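Local coordinates for HAD superfamily hydrolase (Brucella suis biovar 1, PDB 6NQ4), which probably acts as a phosphatase of the haloacid dehalogenase superfamily, with a metal site in its Rossmann-like core domain, at residues D31-Y36 against Q62-K67; D42-V47 against S77-P82; G268-D273 against G278-A283. All coordinates share one frame; numbering follows the deposited sequence.

Contact 2 is innermost and partly buried, its centre about 6 Å from the chain's centre. Contact 1 is peripheral, its centre about 23 Å from the chain's centre, yet two of its three touching residues are buried. Contact 3 is a surface contact. Contacts 1 and 2 belong to the same beta-alpha-beta unit: their segments precede and follow strand 38-41, end helix 55-66, and follow strand 70-75. Contact 3 joins two parts of the loop between strands 261-265 and 298-300, about 5 Å from contact 2 at the nearest atoms. Contact 1 relies on methyls and water bridges, contact 2 on an aromatic ring beside bound ions, and contact 3 on a leucine and one water.

Contact 1: D31-Y36 against Q62-K67; sequences DLTDRY and QRARAK
Thr33 meets Ala64 and Lys67 at the C-terminal end of helix 55-66. This helix is the connection of a beta-alpha-beta crossover, between parallel strands 38-41 and 70-75 of the Rossmann-like core. Segment 31-36 is the loop leading into strand 38-41, so the contact ties the entrance of that unit to the end of its helix.

The nonpolar part is small. Thr33 CG2 lies 4.1 Å from Ala64 CB, methyl to methyl. No hydrogen bond passes directly between the segments.

The polar part runs through water. Thr33 has OG1 between its backbone N and its carbonyl carbon (chi1 51°), which puts the hydroxyl on the lysine side. Lys67 comes across at about a right angle, its chain bent at chi3 (-111°). Thr33 OG1 and Lys67 NZ stay 3.9 Å apart. One water joins them, at 2.7 Å from Thr33 OG1 and a weak 3.0 Å from Lys67 NZ.

Charges come near without contact. Asp34 OD1 is 5.2 Å from Lys67 NZ, and Asp30 makes a weak, long ion pair with the lysine. A second water bridges the gap to Asp34: it accepts from Lys67 NZ at 3.0 Å and donates to Asp34 OD1 at 3.2 Å.

Contact 2: D42-V47 against S77-P82; sequences DVWGVV and SPRPHP. With NA (sodium ion), chain H; PO4 (phosphate ion), chain G.
Trp44 and Arg79 meet nearly at right angles, the indole and guanidinium planes 87° apart. Arg79 NH2 comes to the edge of the indole, near the ring plane, 3.5 Å from Trp44 CH2. The bend of the arginine chain at chi3 (-73°) brings its end to the ring. Gln87 OE1 accepts a hydrogen bond from Arg79 NH2 and helps to fix it there. Ser77 approaches the ring obliquely, with its CB 3.9 Å from Trp44 CZ3. The Ser77 hydroxyl is used within its own segment: OG accepts from Arg79 N at 3.1 Å, an ST turn.

Farther along the indole edge sits a phosphate, probably from the crystallisation liquor. Its O2 accepts from Trp44 N at 2.9 Å in a fairly straight bond (162°). Thr75, Asn76 and Lys215 also bind this ion.

Sodium is held by Asp42 OD2 and Trp44 O, both at 2.4 Å, by phosphate O1, two waters and Asp246. Asp42 follows strand 38-41, where HAD phosphatases carry their first catalytic motif. Two carboxylate oxygens, one backbone carbonyl, the phosphate and two waters thus share the metal. This chemistry is consistent with a phosphoryl-binding site, in which sodium may stand where relatives usually hold magnesium.

Contact 3: G268-D273 against G278-A283; sequences GVHAAD and GDLDMA
The His270 ring has Leu280 CD2 at its edge, near the ring plane, 4.5 Å from His270 CD2. On one face lies Gly268 O, 3.0 Å above the plane and offset toward the rim. The ring also meets that of Tyr264, with the planes at about 20°, and its ND1 is hydrogen-bonded to Asp246 O. The other flat group, the Asp273 carboxylate, grips the start of helix 248-258: OD1 accepts from Leu249 N and OD2 from Val248 N.

Leu280 carries the contact. With CG anti to the backbone N (chi1 176°), its two methyls reach segment 268-273 and divide the work. CD1 packs on Asp273 CB at 3.7 Å, close to the carbonyl oxygens of Asp273 and His270. Leu280 CD2 lies 4.1 Å from Val269 O.

No direct hydrogen bond crosses. Instead one water donates to Asp273 O at 2.7 Å, accepts from Asp281 N at 2.8 Å, and has a weak, long bond to Asp279 O.

Both segments belong to the loop between strands 261-265 and 298-300 of the core sheet. Val269 and Ala271 touch Glu187 and Leu192 of the hairpin of strands 185-188 and 191-194, in the region that probably forms the cap, inserted between strands 100-103 and 241-245.

Contact 1: D31-Y36 against Q62-K67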
loop_
_atom_site.group_PDB
_atom_site.type_symbol
_atom_site.label_atom_id
_atom_site.label_comp_id
_atom_site.label_asym_id
_atom_site.label_seq_id
_atom_site.Cartn_x
_atom_site.Cartn_y
_atom_site.Cartn_z
ATOM N N ASP A 31 20.261 12.331 -8.620
ATOM C CA ASP A 31 21.605 11.988 -8.175
ATOM C C ASP A 31 21.780 10.498 -7.908
ATOM O O ASP A 31 22.904 10.060 -7.630
ATOM C CB ASP A 31 21.946 12.792 -6.928
ATOM C CG ASP A 31 21.958 14.292 -7.191
ATOM O OD1 ASP A 31 22.402 14.714 -8.285
ATOM O OD2 ASP A 31 21.513 15.048 -6.308
ATOM N N LEU A 32 20.702 9.719 -7.999
ATOM C CA LEU A 32 20.729 8.284 -7.735
ATOM C C LEU A 32 20.423 7.428 -8.951
ATOM O O LEU A 32 20.803 6.251 -8.966
ATOM C CB LEU A 32 19.702 7.925 -6.648
ATOM C CG LEU A 32 19.862 8.555 -5.260
ATOM C CD1 LEU A 32 18.732 8.110 -4.338
ATOM C CD2 LEU A 32 21.211 8.173 -4.671
ATOM N N THR A 33 19.739 7.976 -9.957
ATOM C CA THR A 33 19.132 7.145 -10.988
ATOM C C THR A 33 20.132 6.553 -11.974
ATOM O O THR A 33 19.761 5.620 -12.694
ATOM C CB THR A 33 17.991 7.882 -11.705
ATOM O OG1 THR A 33 18.436 9.171 -12.140
ATOM C CG2 THR A 33 16.775 8.042 -10.791
ATOM N N ASP A 34 21.376 7.048 -12.023
ATOM C CA ASP A 34 22.362 6.436 -12.910
ATOM C C ASP A 34 22.668 5.000 -12.513
ATOM O O ASP A 34 23.202 4.242 -13.333
ATOM C CB ASP A 34 23.679 7.225 -12.934
ATOM C CG ASP A 34 23.633 8.433 -13.864
ATOM O OD1 ASP A 34 22.566 8.725 -14.432
ATOM O OD2 ASP A 34 24.686 9.090 -14.038
ATOM N N ARG A 35 22.354 4.608 -11.279
ATOM C CA ARG A 35 22.680 3.277 -10.786
ATOM C C ARG A 35 21.498 2.316 -10.798
ATOM O O ARG A 35 21.669 1.151 -10.420
ATOM C CB ARG A 35 23.279 3.361 -9.379
ATOM N N TYR A 36 20.311 2.758 -11.233
ATOM C CA TYR A 36 19.111 1.924 -11.205
ATOM C C TYR A 36 18.414 1.887 -12.562
ATOM O O TYR A 36 18.411 2.867 -13.315
ATOM C CB TYR A 36 18.123 2.403 -10.113
ATOM C CG TYR A 36 18.761 2.392 -8.746
ATOM C CD1 TYR A 36 18.918 1.208 -8.043
ATOM C CD2 TYR A 36 19.243 3.567 -8.176
ATOM C CE1 TYR A 36 19.522 1.188 -6.809
ATOM C CE2 TYR A 36 19.861 3.556 -6.934
ATOM C CZ TYR A 36 19.999 2.360 -6.258
ATOM O OH TYR A 36 20.602 2.337 -5.025
ATOM N N GLN A 62 8.998 11.976 -13.752
ATOM C CA GLN A 62 9.072 12.211 -15.195
ATOM C C GLN A 62 10.513 12.238 -15.683
ATOM O O GLN A 62 10.834 11.659 -16.731
ATOM C CB GLN A 62 8.370 13.523 -15.563
ATOM C CG GLN A 62 6.859 13.498 -15.406
ATOM C CD GLN A 62 6.280 14.893 -15.555
ATOM O OE1 GLN A 62 6.853 15.865 -15.058
ATOM N NE2 GLN A 62 5.159 15.005 -16.257
ATOM N N ARG A 63 11.393 12.931 -14.953
ATOM C CA ARG A 63 12.782 13.029 -15.385
ATOM C C ARG A 63 13.455 11.664 -15.380
ATOM O O ARG A 63 14.231 11.343 -16.288
ATOM C CB ARG A 63 13.544 14.017 -14.500
ATOM C CG ARG A 63 13.134 15.490 -14.678
ATOM C CD ARG A 63 14.189 16.465 -14.137
ATOM N NE ARG A 63 14.525 16.181 -12.744
ATOM C CZ ARG A 63 13.784 16.559 -11.704
ATOM N NH1 ARG A 63 12.669 17.253 -11.898
ATOM N NH2 ARG A 63 14.158 16.242 -10.469
ATOM N N ALA A 64 13.149 10.842 -14.376
ATOM C CA ALA A 64 13.708 9.495 -14.344
ATOM C C ALA A 64 13.243 8.670 -15.541
ATOM O O ALA A 64 14.050 7.972 -16.169
ATOM C CB ALA A 64 13.372 8.807 -13.020
ATOM N N ARG A 65 11.951 8.734 -15.877
ATOM C CA ARG A 65 11.464 7.977 -17.032
ATOM C C ARG A 65 12.094 8.477 -18.323
ATOM O O ARG A 65 12.335 7.695 -19.251
ATOM C CB ARG A 65 9.945 8.085 -17.128
ATOM C CG ARG A 65 9.222 7.401 -16.014
ATOM C CD ARG A 65 7.730 7.288 -16.307
ATOM N NE ARG A 65 7.438 6.270 -17.320
ATOM C CZ ARG A 65 6.848 6.490 -18.495
ATOM N NH1 ARG A 65 6.492 7.715 -18.856
ATOM N NH2 ARG A 65 6.614 5.474 -19.317
ATOM N N ALA A 66 12.361 9.782 -18.409
ATOM C CA ALA A 66 12.995 10.326 -19.602
ATOM C C ALA A 66 14.415 9.816 -19.771
ATOM O O ALA A 66 14.953 9.869 -20.884
ATOM C CB ALA A 66 12.988 11.855 -19.557
ATOM N N LYS A 67 15.031 9.318 -18.696
ATOM C CA LYS A 67 16.359 8.724 -18.750
ATOM C C LYS A 67 16.305 7.197 -18.738
ATOM O O LYS A 67 17.303 6.547 -18.415
ATOM C CB LYS A 67 17.239 9.268 -17.622
ATOM C CG LYS A 67 17.407 10.794 -17.636
ATOM C CD LYS A 67 18.459 11.247 -16.623
ATOM C CE LYS A 67 17.833 12.007 -15.461
ATOM N NZ LYS A 67 18.815 12.289 -14.369
HETATM O O HOH W 1 16.560 10.992 -12.836
HETATM O O HOH W 2 21.619 11.718 -13.634
#

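Contact 2: D42-V47 against S77-P82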
loop_
_atom_site.group_PDB
_atom_site.type_symbol
_atom_site.label_atom_id
_atom_site.label_comp_id
_atom_site.label_asym_id
_atom_site.label_seq_id
_atom_site.Cartn_x
_atom_site.Cartn_y
_atom_site.Cartn_z
ATOM N N ASP A 42 6.404 4.591 -3.594
ATOM C CA ASP A 42 5.212 4.783 -2.778
ATOM C C ASP A 42 4.319 5.881 -3.370
ATOM O O ASP A 42 4.786 6.781 -4.073
ATOM C CB ASP A 42 5.756 5.255 -1.423
ATOM C CG ASP A 42 4.764 5.227 -0.327
ATOM O OD1 ASP A 42 3.752 4.520 -0.459
ATOM O OD2 ASP A 42 5.035 5.911 0.690
ATOM N N VAL A 43 3.020 5.813 -3.067
ATOM C CA VAL A 43 2.059 6.803 -3.566
ATOM C C VAL A 43 1.617 7.793 -2.475
ATOM O O VAL A 43 2.002 8.972 -2.505
ATOM C CB VAL A 43 0.860 6.134 -4.279
ATOM C CG1 VAL A 43 -0.171 7.192 -4.716
ATOM C CG2 VAL A 43 1.339 5.313 -5.511
ATOM N N TRP A 44 0.827 7.346 -1.496
ATOM C CA TRP A 44 0.345 8.281 -0.473
ATOM C C TRP A 44 1.497 8.828 0.364
ATOM O O TRP A 44 2.336 8.078 0.873
ATOM C CB TRP A 44 -0.676 7.609 0.433
ATOM C CG TRP A 44 -2.082 7.783 -0.035
ATOM C CD1 TRP A 44 -2.993 8.694 0.425
ATOM C CD2 TRP A 44 -2.728 7.056 -1.065
ATOM N NE1 TRP A 44 -4.179 8.550 -0.230
ATOM C CE2 TRP A 44 -4.053 7.543 -1.152
ATOM C CE3 TRP A 44 -2.329 6.007 -1.905
ATOM C CZ2 TRP A 44 -4.983 7.040 -2.068
ATOM C CZ3 TRP A 44 -3.250 5.504 -2.820
ATOM C CH2 TRP A 44 -4.563 6.020 -2.892
ATOM N N GLY A 45 1.532 10.146 0.501
ATOM C CA GLY A 45 2.568 10.805 1.244
ATOM C C GLY A 45 3.802 11.124 0.449
ATOM O O GLY A 45 4.704 11.802 0.979
ATOM N N VAL A 46 3.891 10.640 -0.791
ATOM C CA VAL A 46 5.083 10.825 -1.611
ATOM C C VAL A 46 4.692 11.467 -2.932
ATOM O O VAL A 46 5.297 12.463 -3.347
ATOM C CB VAL A 46 5.828 9.489 -1.809
ATOM C CG1 VAL A 46 6.957 9.655 -2.832
ATOM C CG2 VAL A 46 6.374 8.980 -0.462
ATOM N N VAL A 47 3.680 10.907 -3.606
ATOM C CA VAL A 47 3.161 11.459 -4.861
ATOM C C VAL A 47 1.953 12.363 -4.622
ATOM O O VAL A 47 1.787 13.393 -5.294
ATOM C CB VAL A 47 2.820 10.305 -5.832
ATOM C CG1 VAL A 47 2.086 10.830 -7.072
ATOM C CG2 VAL A 47 4.079 9.535 -6.212
ATOM N N SER A 77 -2.892 0.824 -1.141
ATOM C CA SER A 77 -4.317 0.999 -1.382
ATOM C C SER A 77 -4.996 -0.359 -1.544
ATOM O O SER A 77 -4.476 -1.223 -2.271
ATOM C CB SER A 77 -4.539 1.799 -2.659
ATOM O OG SER A 77 -5.930 1.874 -2.931
ATOM N N PRO A 78 -6.151 -0.576 -0.910
ATOM C CA PRO A 78 -6.903 -1.818 -1.120
ATOM C C PRO A 78 -7.659 -1.834 -2.429
ATOM O O PRO A 78 -8.282 -2.859 -2.745
ATOM C CB PRO A 78 -7.889 -1.807 0.055
ATOM C CG PRO A 78 -8.176 -0.343 0.248
ATOM C CD PRO A 78 -6.846 0.340 0.019
ATOM N N ARG A 79 -7.685 -0.711 -3.172
ATOM C CA ARG A 79 -8.396 -0.724 -4.442
ATOM C C ARG A 79 -7.517 -1.325 -5.529
ATOM O O ARG A 79 -6.297 -1.162 -5.510
ATOM C CB ARG A 79 -8.803 0.687 -4.837
ATOM C CG ARG A 79 -10.077 1.141 -4.096
ATOM C CD ARG A 79 -10.359 2.613 -4.358
ATOM N NE ARG A 79 -9.404 3.434 -3.621
ATOM C CZ ARG A 79 -8.775 4.504 -4.098
ATOM N NH1 ARG A 79 -8.964 4.920 -5.349
ATOM N NH2 ARG A 79 -7.915 5.150 -3.307
ATOM N N PRO A 80 -8.112 -2.027 -6.492
ATOM C CA PRO A 80 -7.339 -2.446 -7.665
ATOM C C PRO A 80 -6.749 -1.244 -8.380
ATOM O O PRO A 80 -7.259 -0.124 -8.296
ATOM C CB PRO A 80 -8.383 -3.153 -8.533
ATOM C CG PRO A 80 -9.408 -3.641 -7.531
ATOM C CD PRO A 80 -9.502 -2.525 -6.540
ATOM N N HIS A 81 -5.666 -1.496 -9.102
ATOM C CA HIS A 81 -4.926 -0.416 -9.748
ATOM C C HIS A 81 -5.758 0.539 -10.605
ATOM O O HIS A 81 -5.439 1.741 -10.602
ATOM C CB HIS A 81 -3.701 -0.955 -10.516
ATOM C CG HIS A 81 -4.057 -1.784 -11.714
ATOM N ND1 HIS A 81 -4.333 -3.133 -11.631
ATOM C CD2 HIS A 81 -4.214 -1.448 -13.021
ATOM C CE1 HIS A 81 -4.625 -3.596 -12.835
ATOM N NE2 HIS A 81 -4.550 -2.598 -13.698
ATOM N N PRO A 82 -6.786 0.116 -11.360
ATOM C CA PRO A 82 -7.466 1.109 -12.207
ATOM C C PRO A 82 -8.120 2.218 -11.409
ATOM O O PRO A 82 -8.151 3.362 -11.866
ATOM C CB PRO A 82 -8.477 0.266 -13.005
ATOM C CG PRO A 82 -7.813 -1.093 -13.091
ATOM C CD PRO A 82 -7.290 -1.246 -11.667
HETATM NA NA NA H . 3.280 6.443 2.295
HETATM P P PO4 G . 0.877 3.917 0.386
HETATM O O1 PO4 G . 1.835 4.854 1.122
HETATM O O2 PO4 G . 0.518 4.485 -0.975
HETATM O O3 PO4 G . -0.342 4.011 1.324
HETATM O O4 PO4 G . 1.405 2.503 0.377
HETATM O O HOH W 3 3.971 4.311 3.386
HETATM O O HOH W 4 1.276 6.862 3.688
#

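Contact 3: G268-D273 against G278-A283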
loop_
_atom_site.group_PDB
_atom_site.type_symbol
_atom_site.label_atom_id
_atom_site.label_comp_id
_atom_site.label_asym_id
_atom_site.label_seq_id
_atom_site.Cartn_x
_atom_site.Cartn_y
_atom_site.Cartn_z
ATOM N N GLY A 268 8.153 12.905 5.168
ATOM C CA GLY A 268 6.786 12.458 5.034
ATOM C C GLY A 268 6.057 12.381 6.362
ATOM O O GLY A 268 6.641 12.490 7.442
ATOM N N VAL A 269 4.741 12.177 6.267
ATOM C CA VAL A 269 3.926 11.992 7.462
ATOM C C VAL A 269 4.283 10.686 8.155
ATOM O O VAL A 269 4.166 10.572 9.383
ATOM C CB VAL A 269 2.427 12.053 7.101
ATOM C CG1 VAL A 269 1.561 11.748 8.311
ATOM C CG2 VAL A 269 2.077 13.410 6.503
ATOM N N HIS A 270 4.719 9.679 7.400
ATOM C CA HIS A 270 4.928 8.344 7.960
ATOM C C HIS A 270 3.634 7.784 8.540
ATOM O O HIS A 270 3.652 7.108 9.571
ATOM C CB HIS A 270 6.066 8.298 8.991
ATOM C CG HIS A 270 7.229 9.169 8.651
ATOM N ND1 HIS A 270 7.967 9.019 7.498
ATOM C CD2 HIS A 270 7.790 10.200 9.326
ATOM C CE1 HIS A 270 8.927 9.928 7.469
ATOM N NE2 HIS A 270 8.844 10.654 8.572
ATOM N N ALA A 271 2.508 8.050 7.848
ATOM C CA ALA A 271 1.200 7.644 8.359
ATOM C C ALA A 271 1.133 6.144 8.618
ATOM O O ALA A 271 0.497 5.701 9.581
ATOM C CB ALA A 271 0.093 8.089 7.400
ATOM N N ALA A 272 1.767 5.335 7.762
ATOM C CA ALA A 272 1.719 3.892 7.949
ATOM C C ALA A 272 2.419 3.432 9.221
ATOM O O ALA A 272 2.186 2.301 9.667
ATOM C CB ALA A 272 2.338 3.174 6.739
ATOM N N ASP A 273 3.260 4.278 9.819
ATOM C CA ASP A 273 4.010 3.945 11.027
ATOM C C ASP A 273 3.305 4.379 12.310
ATOM O O ASP A 273 3.851 4.157 13.397
ATOM C CB ASP A 273 5.390 4.617 10.994
ATOM C CG ASP A 273 6.304 4.050 9.927
ATOM O OD1 ASP A 273 6.221 2.831 9.641
ATOM O OD2 ASP A 273 7.125 4.825 9.390
ATOM N N GLY A 278 -2.916 6.142 17.843
ATOM C CA GLY A 278 -2.712 7.417 17.192
ATOM C C GLY A 278 -1.365 8.065 17.431
ATOM O O GLY A 278 -1.173 9.215 17.012
ATOM N N ASP A 279 -0.433 7.374 18.088
ATOM C CA ASP A 279 0.903 7.890 18.348
ATOM C C ASP A 279 1.879 7.439 17.268
ATOM O O ASP A 279 1.787 6.317 16.757
ATOM C CB ASP A 279 1.416 7.371 19.691
ATOM C CG ASP A 279 0.972 8.224 20.870
ATOM O OD1 ASP A 279 0.308 9.263 20.669
ATOM O OD2 ASP A 279 1.302 7.845 22.010
ATOM N N LEU A 280 2.828 8.312 16.939
ATOM C CA LEU A 280 3.956 7.988 16.074
ATOM C C LEU A 280 5.227 7.934 16.911
ATOM O O LEU A 280 5.558 8.903 17.603
ATOM C CB LEU A 280 4.122 9.045 14.980
ATOM C CG LEU A 280 5.341 8.887 14.057
ATOM C CD1 LEU A 280 5.198 7.668 13.140
ATOM C CD2 LEU A 280 5.604 10.151 13.240
ATOM N N ASP A 281 5.945 6.817 16.840
ATOM C CA ASP A 281 7.228 6.693 17.527
ATOM C C ASP A 281 8.305 7.372 16.688
ATOM O O ASP A 281 8.618 6.922 15.579
ATOM C CB ASP A 281 7.572 5.228 17.765
ATOM C CG ASP A 281 8.803 5.059 18.636
ATOM O OD1 ASP A 281 8.668 5.143 19.876
ATOM O OD2 ASP A 281 9.901 4.853 18.079
ATOM N N MET A 282 8.873 8.457 17.214
ATOM C CA MET A 282 9.859 9.241 16.478
ATOM C C MET A 282 11.187 8.512 16.290
ATOM O O MET A 282 12.011 8.965 15.487
ATOM C CB MET A 282 10.075 10.599 17.167
ATOM C CG MET A 282 8.798 11.439 17.354
ATOM S SD MET A 282 7.934 11.933 15.840
ATOM C CE MET A 282 9.088 13.115 15.138
ATOM N N ALA A 283 11.416 7.404 16.997
ATOM C CA ALA A 283 12.641 6.623 16.871
ATOM C C ALA A 283 12.531 5.512 15.832
ATOM O O ALA A 283 13.467 4.716 15.694
ATOM C CB ALA A 283 13.027 6.022 18.226
HETATM O O HOH W 5 4.575 4.476 15.970
#